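PDB 4AUR: LEOA from Escherichia coli, which probably binds and hydrolyses GTP, as other bacterial dynamins do, in a P-loop domain carried on a long helical stalk. Local coordinates for residues L74-I83 and Y95-I106; F382-S393 and I444-K453. All blocks are in the same frame, centred on the assembly; numbering follows the deposited sequence.

Contact 1 of 2, residues L74-I83 and Y95-I106; sequences LGKVMDDMNI and YKPEGLPDQCEI
Met81 and Glu98 bring the two backbones closest, CA to CA 4.6 Å, where the type I turn Asp79-Asn82 meets the loop between strands 93-95 and 104-108; a weak but nearly straight bond runs from Glu98 N to Met81 O (3.5 Å, 168°). Return contact comes from Glu98 O, which receives a CA-H...O approach from Met81 CA at 3.2 Å. Met81, a selenomethionine, has CG wedged between its backbone N and carbonyl carbon (chi1 52°) and then runs out straight. Its chain lies alongside Pro97, both pointing the same way, with SE 3.8 Å from Pro97 CB; SE also touches Leu100 CD1. Leu74, at the end of helix 66-74, spreads its two methyls: CD2 touches Leu100 CD1 and Cys104 SG, while CD1 meets Ile106 CD1 at 4.4 Å. An apolar seam thus runs from the turn to the strand.

Polar contacts flank it. Asn82 and Glu98 run side by side, and Asn82 ND2 gives a bent bond to Glu98 OE1 (3.3 Å). The donor stands well above the carboxylate plane, 56° out of it, so the grip is poorly directed. The bent chain of Lys76 reaches across to place NZ by Gly99 O, a hydrogen bond modelled too short for its length to be trusted. Ile83 crosses Tyr95 obliquely, with CG1 4.0 Å from Tyr95 CB and CD1 against Lys96 O.

Helix 66-74 follows a P-loop-like (Walker A) pattern, consistent with a dynamin-type GTPase domain, and the Met81 side chain lies near that pattern without touching it. The contact packs the loop after this helix against the hairpin of strands 93-95 and 104-108, at one edge of the mixed sheet. Ile70 touches Ile106, and Phe4 of helix 3-30 meets Leu74 and Cys104.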
loop_
_atom_site.group_PDB
_atom_site.type_symbol
_atom_site.label_atom_id
_atom_site.label_comp_id
_atom_site.label_asym_id
_atom_site.label_seq_id
_atom_site.Cartn_x
_atom_site.Cartn_y
_atom_site.Cartn_z
ATOM N N LEU A 74 -23.843 38.587 22.580
ATOM C CA LEU A 74 -23.637 37.908 23.858
ATOM C C LEU A 74 -24.955 37.561 24.539
ATOM O O LEU A 74 -25.115 36.470 25.113
ATOM C CB LEU A 74 -22.844 38.806 24.795
ATOM C CG LEU A 74 -21.411 38.995 24.327
ATOM C CD1 LEU A 74 -20.809 40.205 24.989
ATOM C CD2 LEU A 74 -20.557 37.777 24.621
ATOM N N GLY A 75 -25.872 38.526 24.486
ATOM C CA GLY A 75 -27.189 38.407 25.081
ATOM C C GLY A 75 -27.495 39.450 26.149
ATOM O O GLY A 75 -28.660 39.692 26.432
ATOM N N LYS A 76 -26.472 40.063 26.742
ATOM C CA LYS A 76 -26.666 40.942 27.885
ATOM C C LYS A 76 -26.187 42.362 27.622
ATOM O O LYS A 76 -25.151 42.565 27.004
ATOM C CB LYS A 76 -25.946 40.383 29.111
ATOM C CG LYS A 76 -26.612 39.150 29.715
ATOM C CD LYS A 76 -26.819 39.296 31.218
ATOM C CE LYS A 76 -25.521 39.163 32.008
ATOM N NZ LYS A 76 -25.068 37.744 32.078
ATOM N N VAL A 77 -26.949 43.340 28.108
ATOM C CA VAL A 77 -26.540 44.740 28.066
ATOM C C VAL A 77 -25.203 44.853 28.762
ATOM O O VAL A 77 -24.943 44.121 29.709
ATOM C CB VAL A 77 -27.567 45.661 28.774
ATOM C CG1 VAL A 77 -26.984 47.035 29.106
ATOM C CG2 VAL A 77 -28.805 45.821 27.911
HETATM N N MSE A 78 -24.384 45.793 28.298
HETATM C CA MSE A 78 -22.993 45.924 28.732
HETATM C C MSE A 78 -22.782 45.995 30.218
HETATM O O MSE A 78 -21.826 45.416 30.716
HETATM C CB MSE A 78 -22.354 47.151 28.080
HETATM C CG MSE A 78 -20.828 47.019 28.038
HETATM SE SE MSE A 78 -20.124 46.138 26.400
HETATM C CE MSE A 78 -19.108 47.756 25.917
ATOM N N ASP A 79 -23.646 46.690 30.946
ATOM C CA ASP A 79 -23.422 46.875 32.390
ATOM C C ASP A 79 -23.793 45.668 33.260
ATOM O O ASP A 79 -23.238 45.511 34.350
ATOM C CB ASP A 79 -24.111 48.153 32.907
ATOM C CG ASP A 79 -23.143 49.333 33.022
ATOM O OD1 ASP A 79 -22.054 49.170 33.628
ATOM O OD2 ASP A 79 -23.477 50.422 32.511
ATOM N N ASP A 80 -24.719 44.830 32.779
ATOM C CA ASP A 80 -25.102 43.586 33.469
ATOM C C ASP A 80 -23.962 42.576 33.537
ATOM O O ASP A 80 -23.933 41.718 34.430
ATOM C CB ASP A 80 -26.282 42.924 32.766
ATOM C CG ASP A 80 -27.554 43.688 32.932
ATOM O OD1 ASP A 80 -27.555 44.673 33.694
ATOM O OD2 ASP A 80 -28.554 43.298 32.301
HETATM N N MSE A 81 -23.046 42.678 32.573
HETATM C CA MSE A 81 -21.793 41.926 32.581
HETATM C C MSE A 81 -20.679 42.871 32.954
HETATM O O MSE A 81 -19.611 42.848 32.359
HETATM C CB MSE A 81 -21.580 41.208 31.246
HETATM C CG MSE A 81 -21.712 42.101 30.019
HETATM SE SE MSE A 81 -21.524 41.056 28.351
HETATM C CE MSE A 81 -21.509 42.708 27.273
ATOM N N ASN A 82 -20.962 43.726 33.946
ATOM C CA ASN A 82 -19.988 44.550 34.673
ATOM C C ASN A 82 -18.685 44.851 33.930
ATOM O O ASN A 82 -17.588 44.513 34.387
ATOM C CB ASN A 82 -19.716 43.889 36.032
ATOM C CG ASN A 82 -18.856 44.741 36.946
ATOM O OD1 ASN A 82 -19.271 45.810 37.406
ATOM N ND2 ASN A 82 -17.647 44.262 37.223
ATOM N N ILE A 83 -18.824 45.490 32.773
ATOM C CA ILE A 83 -17.676 45.946 31.985
ATOM C C ILE A 83 -18.093 47.184 31.166
ATOM O O ILE A 83 -19.271 47.361 30.842
ATOM C CB ILE A 83 -17.100 44.789 31.111
ATOM C CG1 ILE A 83 -15.581 44.666 31.299
ATOM C CG2 ILE A 83 -17.481 44.925 29.638
ATOM C CD1 ILE A 83 -15.157 44.032 32.617
ATOM N N TYR A 95 -11.312 43.241 27.514
ATOM C CA TYR A 95 -12.437 43.277 28.431
ATOM C C TYR A 95 -12.877 41.845 28.676
ATOM O O TYR A 95 -12.975 41.070 27.745
ATOM C CB TYR A 95 -13.558 44.131 27.864
ATOM C CG TYR A 95 -13.064 45.466 27.373
ATOM C CD1 TYR A 95 -12.971 46.568 28.219
ATOM C CD2 TYR A 95 -12.641 45.617 26.062
ATOM C CE1 TYR A 95 -12.485 47.793 27.752
ATOM C CE2 TYR A 95 -12.155 46.827 25.586
ATOM C CZ TYR A 95 -12.079 47.918 26.422
ATOM O OH TYR A 95 -11.602 49.114 25.891
ATOM N N LYS A 96 -13.089 41.505 29.947
ATOM C CA LYS A 96 -13.385 40.153 30.402
ATOM C C LYS A 96 -14.728 40.174 31.146
ATOM O O LYS A 96 -14.776 40.151 32.383
ATOM C CB LYS A 96 -12.262 39.667 31.325
ATOM C CG LYS A 96 -10.995 39.202 30.614
ATOM C CD LYS A 96 -9.804 39.165 31.560
ATOM C CE LYS A 96 -8.668 38.298 31.034
ATOM N NZ LYS A 96 -9.032 36.846 30.928
ATOM N N PRO A 97 -15.829 40.239 30.392
ATOM C CA PRO A 97 -17.140 40.402 30.966
ATOM C C PRO A 97 -17.496 39.317 31.961
ATOM O O PRO A 97 -16.975 38.200 31.886
ATOM C CB PRO A 97 -18.052 40.330 29.746
ATOM C CG PRO A 97 -17.298 39.523 28.759
ATOM C CD PRO A 97 -15.918 40.061 28.937
ATOM N N GLU A 98 -18.407 39.656 32.876
ATOM C CA GLU A 98 -18.721 38.799 34.015
ATOM C C GLU A 98 -20.169 38.372 33.943
ATOM O O GLU A 98 -20.917 38.851 33.107
ATOM C CB GLU A 98 -18.407 39.535 35.318
ATOM C CG GLU A 98 -16.908 39.713 35.565
ATOM C CD GLU A 98 -16.574 40.672 36.708
ATOM O OE1 GLU A 98 -17.488 41.023 37.496
ATOM O OE2 GLU A 98 -15.389 41.082 36.817
ATOM N N GLY A 99 -20.553 37.435 34.793
ATOM C CA GLY A 99 -21.919 36.968 34.826
ATOM C C GLY A 99 -22.383 36.344 33.530
ATOM O O GLY A 99 -23.575 36.306 33.254
ATOM N N LEU A 100 -21.440 35.845 32.739
ATOM C CA LEU A 100 -21.743 35.136 31.491
ATOM C C LEU A 100 -21.570 33.651 31.757
ATOM O O LEU A 100 -20.915 33.290 32.735
ATOM C CB LEU A 100 -20.778 35.575 30.393
ATOM C CG LEU A 100 -21.125 36.831 29.600
ATOM C CD1 LEU A 100 -19.889 37.331 28.868
ATOM C CD2 LEU A 100 -22.240 36.555 28.612
ATOM N N PRO A 101 -22.106 32.782 30.873
ATOM C CA PRO A 101 -22.038 31.343 31.168
ATOM C C PRO A 101 -20.593 30.862 31.335
ATOM O O PRO A 101 -20.297 30.092 32.254
ATOM C CB PRO A 101 -22.698 30.677 29.941
ATOM C CG PRO A 101 -23.327 31.783 29.151
ATOM C CD PRO A 101 -22.548 33.023 29.487
ATOM N N ASP A 102 -19.721 31.336 30.452
ATOM C CA ASP A 102 -18.311 31.042 30.522
ATOM C C ASP A 102 -17.573 32.354 30.397
ATOM O O ASP A 102 -18.197 33.396 30.200
ATOM C CB ASP A 102 -17.907 30.077 29.405
ATOM C CG ASP A 102 -16.865 29.061 29.854
ATOM O OD1 ASP A 102 -16.011 29.392 30.726
ATOM O OD2 ASP A 102 -16.920 27.916 29.331
ATOM N N GLN A 103 -16.250 32.303 30.535
ATOM C CA GLN A 103 -15.417 33.479 30.361
ATOM C C GLN A 103 -15.197 33.753 28.877
ATOM O O GLN A 103 -15.310 32.853 28.051
ATOM C CB GLN A 103 -14.064 33.265 31.029
ATOM C CG GLN A 103 -14.132 33.154 32.538
ATOM C CD GLN A 103 -12.933 32.430 33.134
ATOM O OE1 GLN A 103 -12.471 31.417 32.597
ATOM N NE2 GLN A 103 -12.432 32.937 34.269
ATOM N N CYS A 104 -14.897 34.997 28.534
ATOM C CA CYS A 104 -14.394 35.298 27.202
ATOM C C CYS A 104 -13.697 36.607 27.239
ATOM O O CYS A 104 -13.986 37.412 28.078
ATOM C CB CYS A 104 -15.501 35.329 26.134
ATOM S SG CYS A 104 -16.639 36.746 26.168
ATOM N N GLU A 105 -12.781 36.803 26.311
ATOM C CA GLU A 105 -11.986 38.000 26.208
ATOM C C GLU A 105 -12.498 38.825 25.022
ATOM O O GLU A 105 -12.909 38.287 23.990
ATOM C CB GLU A 105 -10.525 37.624 25.955
ATOM C CG GLU A 105 -9.865 36.747 27.006
ATOM C CD GLU A 105 -8.477 36.274 26.585
ATOM O OE1 GLU A 105 -8.260 36.045 25.376
ATOM O OE2 GLU A 105 -7.585 36.126 27.449
ATOM N N ILE A 106 -12.470 40.139 25.156
ATOM C CA ILE A 106 -12.905 41.008 24.074
ATOM C C ILE A 106 -11.759 41.932 23.856
ATOM O O ILE A 106 -11.437 42.710 24.725
ATOM C CB ILE A 106 -14.196 41.765 24.440
ATOM C CG1 ILE A 106 -15.347 40.756 24.519
ATOM C CG2 ILE A 106 -14.515 42.825 23.396
ATOM C CD1 ILE A 106 -16.586 41.237 25.223
#

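Contact 2 of 2, residues F382-S393 and I444-K453; sequences FEQSTAVSQRLS and IGKLTGYVYK
Phe382 meets Val451 at the first end of the contact: Val451 CG1 comes to the ring edge, near its plane, 3.8 Å from Phe382 CZ, and the two side chains cross at about a right angle. Lys453, poorly ordered, brings NZ near the same CZ from an oblique direction. One turn on, Thr386 aims CG2 at the middle of the Tyr450 ring, a CH-pi contact 3.5 Å from the centroid and 9° off the ring normal. That aim is set by the rotamer: with CG2 anti to the backbone N, OG1 (chi1 -72°) turns back along the helix and bonds to Phe382 O at 2.8 Å. Phe382 O also takes Thr386 N, the two donors arriving from opposite faces of its carbonyl plane. Ala387 CB borders the phenol end of Tyr450, 3.9 Å from OH.

Gln390 bends at chi2 and crosses Thr448 CG2 obliquely with its amide, modelled closer than can be trusted; OE1 also lies obliquely to the Tyr450 ring, the two planes 30° apart. At the far end Ser393 OG donates to Thr448 OG1 at 2.8 Å. Thr448 OG1 in turn bonds Ile444 O, at a length modelled short, which links one helix to the last turn of the other. Ile444 O also accepts from Thr448 N, again from the opposite face, just where the chain leaves helical geometry. Ile444 CG2 packs against Ser393 OG.

The last turn of helix 430-447 and the extended chain after it lie against helix 368-408 in the dynamin-like helical domain, with Ile444 also touching Ile396 and Thr397. Helix 530-544 touches Ser389, Leu392 and Ser393 through Gln531 and Met535, while helix 275-343 packs against Val388 and Leu392.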
loop_
_atom_site.group_PDB
_atom_site.type_symbol
_atom_site.label_atom_id
_atom_site.label_comp_id
_atom_site.label_asym_id
_atom_site.label_seq_id
_atom_site.Cartn_x
_atom_site.Cartn_y
_atom_site.Cartn_z
ATOM N N PHE A 382 13.776 -39.851 -21.419
ATOM C CA PHE A 382 14.743 -38.884 -20.941
ATOM C C PHE A 382 14.479 -37.468 -21.519
ATOM O O PHE A 382 14.684 -36.454 -20.848
ATOM C CB PHE A 382 16.166 -39.404 -21.214
ATOM C CG PHE A 382 17.251 -38.640 -20.510
ATOM C CD1 PHE A 382 17.056 -38.093 -19.241
ATOM C CD2 PHE A 382 18.482 -38.488 -21.100
ATOM C CE1 PHE A 382 18.068 -37.390 -18.593
ATOM C CE2 PHE A 382 19.500 -37.782 -20.458
ATOM C CZ PHE A 382 19.291 -37.233 -19.201
ATOM N N GLU A 383 13.957 -37.383 -22.724
ATOM C CA GLU A 383 13.683 -36.088 -23.316
ATOM C C GLU A 383 12.352 -35.523 -22.827
ATOM O O GLU A 383 12.283 -34.391 -22.368
ATOM C CB GLU A 383 13.707 -36.205 -24.840
ATOM C CG GLU A 383 15.078 -36.630 -25.379
ATOM C CD GLU A 383 15.032 -37.160 -26.809
ATOM O OE1 GLU A 383 13.985 -36.953 -27.482
ATOM O OE2 GLU A 383 16.049 -37.777 -27.247
ATOM N N GLN A 384 11.288 -36.303 -22.921
ATOM C CA GLN A 384 10.009 -35.896 -22.358
ATOM C C GLN A 384 10.209 -35.466 -20.898
ATOM O O GLN A 384 9.763 -34.401 -20.498
ATOM C CB GLN A 384 8.981 -37.035 -22.441
ATOM C CG GLN A 384 8.489 -37.372 -23.847
ATOM C CD GLN A 384 7.385 -38.459 -23.888
ATOM O OE1 GLN A 384 7.481 -39.543 -23.281
ATOM N NE2 GLN A 384 6.328 -38.160 -24.625
ATOM N N SER A 385 10.915 -36.280 -20.120
ATOM C CA SER A 385 11.155 -35.970 -18.716
ATOM C C SER A 385 12.106 -34.783 -18.496
ATOM O O SER A 385 11.931 -34.017 -17.564
ATOM C CB SER A 385 11.650 -37.201 -17.941
ATOM O OG SER A 385 13.057 -37.326 -18.034
ATOM N N THR A 386 13.118 -34.632 -19.329
ATOM C CA THR A 386 13.921 -33.393 -19.298
ATOM C C THR A 386 13.051 -32.163 -19.656
ATOM O O THR A 386 13.262 -31.093 -19.134
ATOM C CB THR A 386 15.174 -33.491 -20.223
ATOM O OG1 THR A 386 16.136 -34.384 -19.642
ATOM C CG2 THR A 386 15.839 -32.124 -20.426
ATOM N N ALA A 387 12.064 -32.317 -20.522
ATOM C CA ALA A 387 11.210 -31.193 -20.869
ATOM C C ALA A 387 10.288 -30.809 -19.726
ATOM O O ALA A 387 9.899 -29.654 -19.635
ATOM C CB ALA A 387 10.396 -31.498 -22.116
ATOM N N VAL A 388 9.921 -31.770 -18.879
ATOM C CA VAL A 388 9.094 -31.498 -17.703
ATOM C C VAL A 388 9.857 -30.595 -16.747
ATOM O O VAL A 388 9.338 -29.597 -16.250
ATOM C CB VAL A 388 8.695 -32.806 -16.973
ATOM C CG1 VAL A 388 8.240 -32.560 -15.528
ATOM C CG2 VAL A 388 7.598 -33.522 -17.758
ATOM N N SER A 389 11.104 -30.951 -16.507
ATOM C CA SER A 389 11.945 -30.193 -15.620
ATOM C C SER A 389 12.252 -28.816 -16.207
ATOM O O SER A 389 12.551 -27.863 -15.473
ATOM C CB SER A 389 13.242 -30.952 -15.362
ATOM O OG SER A 389 14.179 -30.581 -16.331
ATOM N N GLN A 390 12.173 -28.706 -17.526
ATOM C CA GLN A 390 12.361 -27.432 -18.144
ATOM C C GLN A 390 11.161 -26.521 -17.979
ATOM O O GLN A 390 11.330 -25.327 -17.830
ATOM C CB GLN A 390 12.683 -27.571 -19.622
ATOM C CG GLN A 390 13.461 -26.366 -20.160
ATOM C CD GLN A 390 14.970 -26.493 -19.980
ATOM O OE1 GLN A 390 15.511 -27.570 -19.690
ATOM N NE2 GLN A 390 15.659 -25.387 -20.171
ATOM N N ARG A 391 9.959 -27.069 -18.031
ATOM C CA ARG A 391 8.762 -26.271 -17.794
ATOM C C ARG A 391 8.662 -25.829 -16.346
ATOM O O ARG A 391 8.090 -24.788 -16.052
ATOM C CB ARG A 391 7.500 -27.029 -18.181
ATOM C CG ARG A 391 7.185 -26.907 -19.658
ATOM C CD ARG A 391 5.900 -27.625 -20.049
ATOM N NE ARG A 391 6.177 -28.978 -20.530
ATOM C CZ ARG A 391 5.902 -30.098 -19.873
ATOM N NH1 ARG A 391 5.312 -30.081 -18.668
ATOM N NH2 ARG A 391 6.228 -31.252 -20.439
ATOM N N LEU A 392 9.217 -26.619 -15.442
ATOM C CA LEU A 392 9.222 -26.260 -14.051
ATOM C C LEU A 392 10.195 -25.108 -13.816
ATOM O O LEU A 392 9.857 -24.161 -13.132
ATOM C CB LEU A 392 9.563 -27.480 -13.181
ATOM C CG LEU A 392 10.143 -27.265 -11.783
ATOM C CD1 LEU A 392 9.177 -26.496 -10.900
ATOM C CD2 LEU A 392 10.464 -28.621 -11.181
ATOM N N SER A 393 11.397 -25.201 -14.367
ATOM C CA SER A 393 12.380 -24.140 -14.261
ATOM C C SER A 393 11.809 -22.859 -14.829
ATOM O O SER A 393 12.013 -21.803 -14.270
ATOM C CB SER A 393 13.645 -24.515 -15.026
ATOM O OG SER A 393 14.454 -23.391 -15.326
ATOM N N ILE A 444 19.178 -21.392 -10.463
ATOM C CA ILE A 444 18.236 -22.205 -11.238
ATOM C C ILE A 444 18.506 -22.209 -12.736
ATOM O O ILE A 444 18.254 -23.209 -13.411
ATOM C CB ILE A 444 16.792 -21.768 -10.955
ATOM C CG1 ILE A 444 16.444 -22.245 -9.541
ATOM C CG2 ILE A 444 15.818 -22.289 -12.011
ATOM C CD1 ILE A 444 15.042 -21.958 -9.098
ATOM N N GLY A 445 19.025 -21.098 -13.247
ATOM C CA GLY A 445 19.419 -21.005 -14.642
ATOM C C GLY A 445 20.676 -21.793 -14.980
ATOM O O GLY A 445 20.974 -21.975 -16.149
ATOM N N LYS A 446 21.414 -22.239 -13.963
ATOM C CA LYS A 446 22.595 -23.085 -14.156
ATOM C C LYS A 446 22.272 -24.555 -13.941
ATOM O O LYS A 446 22.900 -25.410 -14.538
ATOM C CB LYS A 446 23.739 -22.679 -13.220
ATOM C CG LYS A 446 24.773 -23.789 -13.011
ATOM C CD LYS A 446 26.059 -23.294 -12.357
ATOM C CE LYS A 446 27.183 -24.330 -12.471
ATOM N NZ LYS A 446 28.531 -23.749 -12.193
ATOM N N LEU A 447 21.322 -24.857 -13.067
ATOM C CA LEU A 447 20.865 -26.228 -12.912
ATOM C C LEU A 447 20.255 -26.721 -14.217
ATOM O O LEU A 447 20.631 -27.776 -14.711
ATOM C CB LEU A 447 19.824 -26.336 -11.799
ATOM C CG LEU A 447 20.349 -26.041 -10.401
ATOM C CD1 LEU A 447 19.207 -26.109 -9.400
ATOM C CD2 LEU A 447 21.490 -26.975 -10.010
ATOM N N THR A 448 19.327 -25.928 -14.751
ATOM C CA THR A 448 18.484 -26.261 -15.906
ATOM C C THR A 448 19.322 -26.636 -17.117
ATOM O O THR A 448 20.137 -25.822 -17.584
ATOM C CB THR A 448 17.603 -25.043 -16.285
ATOM O OG1 THR A 448 16.950 -24.540 -15.113
ATOM C CG2 THR A 448 16.563 -25.412 -17.313
ATOM N N GLY A 449 19.131 -27.853 -17.638
ATOM C CA GLY A 449 19.952 -28.283 -18.758
ATOM C C GLY A 449 19.636 -29.618 -19.374
ATOM O O GLY A 449 19.578 -30.624 -18.674
ATOM N N TYR A 450 19.422 -29.627 -20.691
ATOM C CA TYR A 450 19.617 -30.837 -21.499
ATOM C C TYR A 450 21.080 -31.198 -21.389
ATOM O O TYR A 450 21.930 -30.318 -21.413
ATOM C CB TYR A 450 19.283 -30.617 -22.967
ATOM C CG TYR A 450 17.822 -30.629 -23.258
ATOM C CD1 TYR A 450 17.050 -29.507 -23.063
ATOM C CD2 TYR A 450 17.202 -31.781 -23.709
ATOM C CE1 TYR A 450 15.689 -29.529 -23.295
ATOM C CE2 TYR A 450 15.842 -31.812 -23.966
ATOM C CZ TYR A 450 15.085 -30.678 -23.760
ATOM O OH TYR A 450 13.719 -30.704 -24.022
ATOM N N VAL A 451 21.356 -32.488 -21.261
ATOM C CA VAL A 451 22.683 -32.980 -21.008
ATOM C C VAL A 451 22.981 -34.066 -22.031
ATOM O O VAL A 451 22.058 -34.736 -22.523
ATOM C CB VAL A 451 22.777 -33.529 -19.566
ATOM C CG1 VAL A 451 22.269 -34.970 -19.472
ATOM C CG2 VAL A 451 24.197 -33.424 -19.024
ATOM N N TYR A 452 24.250 -34.196 -22.397
ATOM C CA TYR A 452 24.697 -35.320 -23.186
ATOM C C TYR A 452 25.826 -36.029 -22.451
ATOM O O TYR A 452 26.889 -35.435 -22.220
ATOM C CB TYR A 452 25.183 -34.922 -24.581
ATOM C CG TYR A 452 25.504 -36.165 -25.387
ATOM C CD1 TYR A 452 24.492 -36.870 -26.033
ATOM C CD2 TYR A 452 26.790 -36.679 -25.428
ATOM C CE1 TYR A 452 24.753 -38.029 -26.736
ATOM C CE2 TYR A 452 27.070 -37.844 -26.119
ATOM C CZ TYR A 452 26.044 -38.526 -26.779
ATOM O OH TYR A 452 26.317 -39.700 -27.478
ATOM N N LYS A 453 25.578 -37.295 -22.100
ATOM C CA LYS A 453 26.564 -38.160 -21.440
ATOM C C LYS A 453 26.684 -39.468 -22.227
ATOM O O LYS A 453 25.731 -40.268 -22.273
ATOM C CB LYS A 453 26.197 -38.412 -19.955
ATOM C CG LYS A 453 24.695 -38.493 -19.618
ATOM C CD LYS A 453 24.427 -38.210 -18.131
ATOM C CE LYS A 453 22.941 -38.227 -17.764
ATOM N NZ LYS A 453 22.308 -39.575 -17.880
#

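From the N terminus, helix 3-30 and strand 54-60 precede helix 66-74, which runs into contact 1. This contact closes a short loop, with 11 residues between its segments, and ties the chain after that helix to the edge hairpin of the putative GTPase domain. The rest of that domain's sheet follows, then the long helix 275-343, before contact 2 opens on helix 368-408. Fifty residues, somewhat over half of them helical, separate its segments, so it closes a wider loop within the helical domain. The contacts are in series, neither nesting nor crossing. They lie on opposite sides of the chain's centre; the centres of contact 1 and contact 2 are about 92 Å apart.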